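Orf11 (Staphylococcus phage P68, PDB 6O43) is a potential lysin, probably a phage enzyme that degrades the peptidoglycan of the staphylococcal cell wall. Local coordinates at residues A[64-68]-A[78-82]. Sequence-based numbering, arbitrary orientation.
Sequences FAVYE and GWLNH
Glu68, on helix 61-71, reaches the loop before helix 89-104 and accepts a hydrogen bond from the backbone of Leu80: N to OE1 is 2.8 Å, the N-H...O angle is 163°, and the amide meets OE1 nearly along its C-O axis. CG of Glu68 stands anti to the backbone N (chi1 -179°), and a bend at chi2 turns the carboxylate to the loop. The same side chain crosses the indole of Trp79, with Glu68 CD 3.5 Å from Trp79 CE3.

One turn earlier, Phe64 CZ packs against Trp79 CG at 3.5 Å; the Phe64 ring and the five-membered ring of Trp79 meet obliquely, their planes 45° apart. Leu80 packs on the Phe64 ring. Its CD2 makes a CH-pi contact over a face of that ring, 4.1 Å from the centroid, and comes within 3.4 Å of Phe64 O. Trp79 NE1 bonds to Tyr89 O, and its indole meets Trp39 edge-to-face; Tyr89 and Trp39 both line the pocket of the bound triiodobenzene compound, about 7 Å from the Trp79 side chain.

This packing is buried, whereas the loop turns partly exposed at Asn81, which bonds to Arg35 and Glu71. Tyr67 touches Leu80 through CB alone, its ring leading away from the loop.

OE1 of Glu68 holds Leu80 N while OE2 forms a salt bridge with Arg35, so the carboxylate is gripped between loop and arginine.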
loop_
_atom_site.group_PDB
_atom_site.type_symbol
_atom_site.label_atom_id
_atom_site.label_comp_id
_atom_site.label_asym_id
_atom_site.label_seq_id
_atom_site.Cartn_x
_atom_site.Cartn_y
_atom_site.Cartn_z
ATOM N N PHE A 64 -2.232 6.278 3.465
ATOM C CA PHE A 64 -3.166 6.742 2.444
ATOM C C PHE A 64 -2.494 7.739 1.506
ATOM O O PHE A 64 -2.530 7.582 0.279
ATOM C CB PHE A 64 -4.386 7.362 3.132
ATOM C CG PHE A 64 -5.569 7.572 2.229
ATOM C CD1 PHE A 64 -6.466 6.538 2.000
ATOM C CD2 PHE A 64 -5.802 8.809 1.641
ATOM C CE1 PHE A 64 -7.560 6.716 1.181
ATOM C CE2 PHE A 64 -6.901 9.001 0.818
ATOM C CZ PHE A 64 -7.783 7.948 0.587
ATOM N N ALA A 65 -1.852 8.762 2.074
ATOM C CA ALA A 65 -1.219 9.797 1.261
ATOM C C ALA A 65 -0.068 9.233 0.436
ATOM O O ALA A 65 0.070 9.546 -0.753
ATOM C CB ALA A 65 -0.724 10.935 2.155
ATOM N N VAL A 66 0.784 8.413 1.056
ATOM C CA VAL A 66 1.945 7.879 0.349
ATOM C C VAL A 66 1.513 6.992 -0.815
ATOM O O VAL A 66 2.126 7.013 -1.889
ATOM C CB VAL A 66 2.865 7.123 1.325
ATOM C CG1 VAL A 66 3.683 6.082 0.580
ATOM C CG2 VAL A 66 3.778 8.101 2.048
ATOM N N TYR A 67 0.456 6.200 -0.625
ATOM C CA TYR A 67 -0.018 5.355 -1.718
ATOM C C TYR A 67 -0.701 6.178 -2.803
ATOM O O TYR A 67 -0.526 5.906 -3.997
ATOM C CB TYR A 67 -0.957 4.272 -1.186
ATOM C CG TYR A 67 -0.261 2.954 -0.946
ATOM C CD1 TYR A 67 1.110 2.904 -0.730
ATOM C CD2 TYR A 67 -0.967 1.757 -0.964
ATOM C CE1 TYR A 67 1.756 1.702 -0.520
ATOM C CE2 TYR A 67 -0.328 0.547 -0.759
ATOM C CZ TYR A 67 1.035 0.524 -0.537
ATOM O OH TYR A 67 1.680 -0.677 -0.330
ATOM N N GLU A 68 -1.482 7.188 -2.414
ATOM C CA GLU A 68 -2.103 8.051 -3.412
ATOM C C GLU A 68 -1.047 8.776 -4.236
ATOM O O GLU A 68 -1.181 8.902 -5.458
ATOM C CB GLU A 68 -3.046 9.050 -2.738
ATOM C CG GLU A 68 -3.771 9.975 -3.708
ATOM C CD GLU A 68 -4.675 9.226 -4.676
ATOM O OE1 GLU A 68 -5.018 8.059 -4.397
ATOM O OE2 GLU A 68 -5.038 9.803 -5.724
ATOM N N GLY A 78 -11.101 5.022 -7.920
ATOM C CA GLY A 78 -11.118 5.884 -6.758
ATOM C C GLY A 78 -9.754 5.987 -6.106
ATOM O O GLY A 78 -8.719 5.692 -6.709
ATOM N N TRP A 79 -9.764 6.408 -4.842
ATOM C CA TRP A 79 -8.521 6.620 -4.109
ATOM C C TRP A 79 -7.639 5.378 -4.143
ATOM O O TRP A 79 -8.122 4.245 -4.046
ATOM C CB TRP A 79 -8.823 7.011 -2.657
ATOM C CG TRP A 79 -9.438 8.380 -2.492
ATOM C CD1 TRP A 79 -10.764 8.667 -2.331
ATOM C CD2 TRP A 79 -8.748 9.640 -2.454
ATOM N NE1 TRP A 79 -10.942 10.024 -2.205
ATOM C CE2 TRP A 79 -9.723 10.643 -2.279
ATOM C CE3 TRP A 79 -7.405 10.015 -2.555
ATOM C CZ2 TRP A 79 -9.397 11.996 -2.201
ATOM C CZ3 TRP A 79 -7.082 11.356 -2.480
ATOM C CH2 TRP A 79 -8.077 12.334 -2.305
ATOM N N LEU A 80 -6.332 5.601 -4.280
ATOM C CA LEU A 80 -5.306 4.560 -4.280
ATOM C C LEU A 80 -5.386 3.649 -5.497
ATOM O O LEU A 80 -4.671 2.641 -5.555
ATOM C CB LEU A 80 -5.364 3.711 -3.003
ATOM C CG LEU A 80 -5.668 4.451 -1.689
ATOM C CD1 LEU A 80 -5.564 3.498 -0.508
ATOM C CD2 LEU A 80 -4.761 5.662 -1.496
ATOM N N ASN A 81 -6.219 3.981 -6.485
ATOM C CA ASN A 81 -6.450 3.120 -7.644
ATOM C C ASN A 81 -6.971 1.750 -7.225
ATOM O O ASN A 81 -6.693 0.736 -7.871
ATOM C CB ASN A 81 -5.185 2.979 -8.498
ATOM C CG ASN A 81 -4.885 4.229 -9.304
ATOM O OD1 ASN A 81 -5.781 5.013 -9.602
ATOM N ND2 ASN A 81 -3.620 4.415 -9.663
ATOM N N HIS A 82 -7.751 1.721 -6.144
ATOM C CA HIS A 82 -8.173 0.457 -5.551
ATOM C C HIS A 82 -9.244 -0.235 -6.387
ATOM O O HIS A 82 -9.138 -1.433 -6.675
ATOM C CB HIS A 82 -8.678 0.697 -4.127
ATOM C CG HIS A 82 -8.652 -0.524 -3.267
ATOM N ND1 HIS A 82 -7.609 -0.807 -2.411
ATOM C CD2 HIS A 82 -9.534 -1.545 -3.138
ATOM C CE1 HIS A 82 -7.853 -1.945 -1.785
ATOM N NE2 HIS A 82 -9.014 -2.413 -2.208
#